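Local coordinates for CRISPR-associated endonuclease/helicase Cas3 (Thermus thermophilus HB8, PDB 3SK9), which degrades invading DNA in CRISPR immunity, this chain being its N-terminal HD nuclease domain, a metal-dependent single-stranded DNA endonuclease that precedes the helicase part, at residues R255-G259 and E260-Y264. Numbering follows the deposited sequence.
Sequences RREFG and ELFPY
Arg255 and Phe262 pair through two backbone hydrogen bonds, Arg255 N to Phe262 O (2.8 Å) and Phe262 N to Arg255 O (3.0 Å). Glu257 and Glu260 form the next hydrogen-bonded pair, with Glu257 N 2.9 Å from Glu260 O and Glu260 N returning a bond to Glu257 O. On the face shared by Arg255, Glu257, Glu260 and Phe262, a bend at chi3 (64°) turns the Arg255 guanidinium along its own strand to Glu257. Its NE and NH2 form a salt bridge to the single oxygen Glu257 OE1, each at 3.0 Å, near the guanidinium plane but above the carboxylate plane. That doubly held oxygen lies 3.8 Å from Phe262 CD2, carboxylate and ring planes 70° apart. Further along, Arg255 CG lies 3.9 Å from Tyr264 CB, beside the ring edge. On the other face, Leu261 CD2 sits over the guanidinium of Arg256, 3.6 Å from NE and displaced toward it. Glu260 OE1 is hydrogen-bonded to Tyr52 OH, while Glu257 and Glu260 rest on Ala204, and the Phe262 ring meets that of Phe208. A type I' turn, Glu257 to Glu260, with Phe258 and Gly259 at its corners, closes this two-residue-loop beta hairpin, packed on helix 196-213, which carries the metal ligand Asp210 of the HD nuclease site.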
loop_
_atom_site.group_PDB
_atom_site.type_symbol
_atom_site.label_atom_id
_atom_site.label_comp_id
_atom_site.label_asym_id
_atom_site.label_seq_id
_atom_site.Cartn_x
_atom_site.Cartn_y
_atom_site.Cartn_z
ATOM N N ARG A 255 -15.200 7.278 -11.753
ATOM C CA ARG A 255 -15.749 6.515 -10.635
ATOM C C ARG A 255 -15.666 7.423 -9.449
ATOM O O ARG A 255 -14.581 7.887 -9.114
ATOM C CB ARG A 255 -14.865 5.323 -10.261
ATOM C CG ARG A 255 -14.853 4.211 -11.188
ATOM C CD ARG A 255 -13.753 3.209 -10.818
ATOM N NE ARG A 255 -13.887 2.519 -9.518
ATOM C CZ ARG A 255 -13.709 1.199 -9.363
ATOM N NH1 ARG A 255 -13.503 0.441 -10.426
ATOM N NH2 ARG A 255 -13.761 0.617 -8.174
ATOM N N ARG A 256 -16.789 7.691 -8.804
ATOM C CA ARG A 256 -16.741 8.517 -7.599
ATOM C C ARG A 256 -16.909 7.596 -6.402
ATOM O O ARG A 256 -17.920 6.913 -6.318
ATOM C CB ARG A 256 -17.861 9.572 -7.667
ATOM C CG ARG A 256 -18.395 10.067 -6.312
ATOM C CD ARG A 256 -17.684 11.325 -5.826
ATOM N NE ARG A 256 -17.976 12.487 -6.663
ATOM C CZ ARG A 256 -17.508 13.719 -6.446
ATOM N NH1 ARG A 256 -16.719 13.975 -5.405
ATOM N NH2 ARG A 256 -17.830 14.702 -7.276
ATOM N N GLU A 257 -15.968 7.598 -5.456
ATOM C CA GLU A 257 -16.038 6.695 -4.286
ATOM C C GLU A 257 -15.663 7.502 -3.044
ATOM O O GLU A 257 -14.558 8.048 -2.990
ATOM C CB GLU A 257 -15.024 5.513 -4.447
ATOM C CG GLU A 257 -15.315 4.582 -5.644
ATOM C CD GLU A 257 -14.422 3.322 -5.686
ATOM O OE1 GLU A 257 -13.587 3.215 -6.617
ATOM O OE2 GLU A 257 -14.568 2.438 -4.805
ATOM N N PHE A 258 -16.555 7.609 -2.062
ATOM C CA PHE A 258 -16.164 8.210 -0.765
ATOM C C PHE A 258 -15.485 9.565 -0.921
ATOM O O PHE A 258 -14.547 9.917 -0.171
ATOM C CB PHE A 258 -15.264 7.259 0.013
ATOM C CG PHE A 258 -15.710 5.821 -0.102
ATOM C CD1 PHE A 258 -16.898 5.410 0.502
ATOM C CD2 PHE A 258 -14.959 4.892 -0.830
ATOM C CE1 PHE A 258 -17.328 4.084 0.385
ATOM C CE2 PHE A 258 -15.374 3.571 -0.975
ATOM C CZ PHE A 258 -16.551 3.158 -0.369
ATOM N N GLY A 259 -16.026 10.384 -1.809
ATOM C CA GLY A 259 -15.500 11.732 -1.960
ATOM C C GLY A 259 -14.182 11.886 -2.700
ATOM O O GLY A 259 -13.568 12.973 -2.631
ATOM N N GLU A 260 -13.745 10.849 -3.416
ATOM C CA GLU A 260 -12.551 10.940 -4.286
ATOM C C GLU A 260 -12.900 10.331 -5.635
ATOM O O GLU A 260 -13.971 9.690 -5.799
ATOM C CB GLU A 260 -11.315 10.240 -3.661
ATOM C CG GLU A 260 -11.496 8.727 -3.440
ATOM C CD GLU A 260 -10.482 8.111 -2.449
ATOM O OE1 GLU A 260 -9.605 8.823 -1.933
ATOM O OE2 GLU A 260 -10.524 6.876 -2.190
ATOM N N LEU A 261 -12.039 10.565 -6.615
ATOM C CA LEU A 261 -12.354 10.239 -8.005
ATOM C C LEU A 261 -11.259 9.396 -8.637
ATOM O O LEU A 261 -10.055 9.632 -8.394
ATOM C CB LEU A 261 -12.476 11.550 -8.847
ATOM C CG LEU A 261 -13.558 12.512 -8.368
ATOM C CD1 LEU A 261 -13.434 13.946 -9.014
ATOM C CD2 LEU A 261 -14.963 11.930 -8.625
ATOM N N PHE A 262 -11.669 8.482 -9.513
ATOM C CA PHE A 262 -10.729 7.689 -10.300
ATOM C C PHE A 262 -11.263 7.580 -11.723
ATOM O O PHE A 262 -12.461 7.630 -11.917
ATOM C CB PHE A 262 -10.632 6.250 -9.707
ATOM C CG PHE A 262 -10.203 6.229 -8.248
ATOM C CD1 PHE A 262 -8.894 6.468 -7.892
ATOM C CD2 PHE A 262 -11.127 5.989 -7.243
ATOM C CE1 PHE A 262 -8.506 6.467 -6.559
ATOM C CE2 PHE A 262 -10.719 5.990 -5.908
ATOM C CZ PHE A 262 -9.425 6.237 -5.583
ATOM N N PRO A 263 -10.381 7.380 -12.705
ATOM C CA PRO A 263 -10.888 7.012 -14.041
ATOM C C PRO A 263 -11.647 5.656 -14.042
ATOM O O PRO A 263 -11.224 4.662 -13.395
ATOM C CB PRO A 263 -9.617 6.930 -14.894
ATOM C CG PRO A 263 -8.528 6.573 -13.905
ATOM C CD PRO A 263 -8.910 7.292 -12.624
ATOM N N TYR A 264 -12.799 5.648 -14.713
ATOM C CA TYR A 264 -13.513 4.408 -15.026
ATOM C C TYR A 264 -12.996 3.892 -16.370
ATOM O O TYR A 264 -13.186 4.515 -17.430
ATOM C CB TYR A 264 -15.025 4.652 -15.042
ATOM C CG TYR A 264 -15.850 3.473 -15.521
ATOM C CD1 TYR A 264 -16.105 2.386 -14.687
ATOM C CD2 TYR A 264 -16.343 3.435 -16.823
ATOM C CE1 TYR A 264 -16.849 1.298 -15.141
ATOM C CE2 TYR A 264 -17.094 2.363 -17.282
ATOM C CZ TYR A 264 -17.342 1.296 -16.440
ATOM O OH TYR A 264 -18.105 0.244 -16.914
#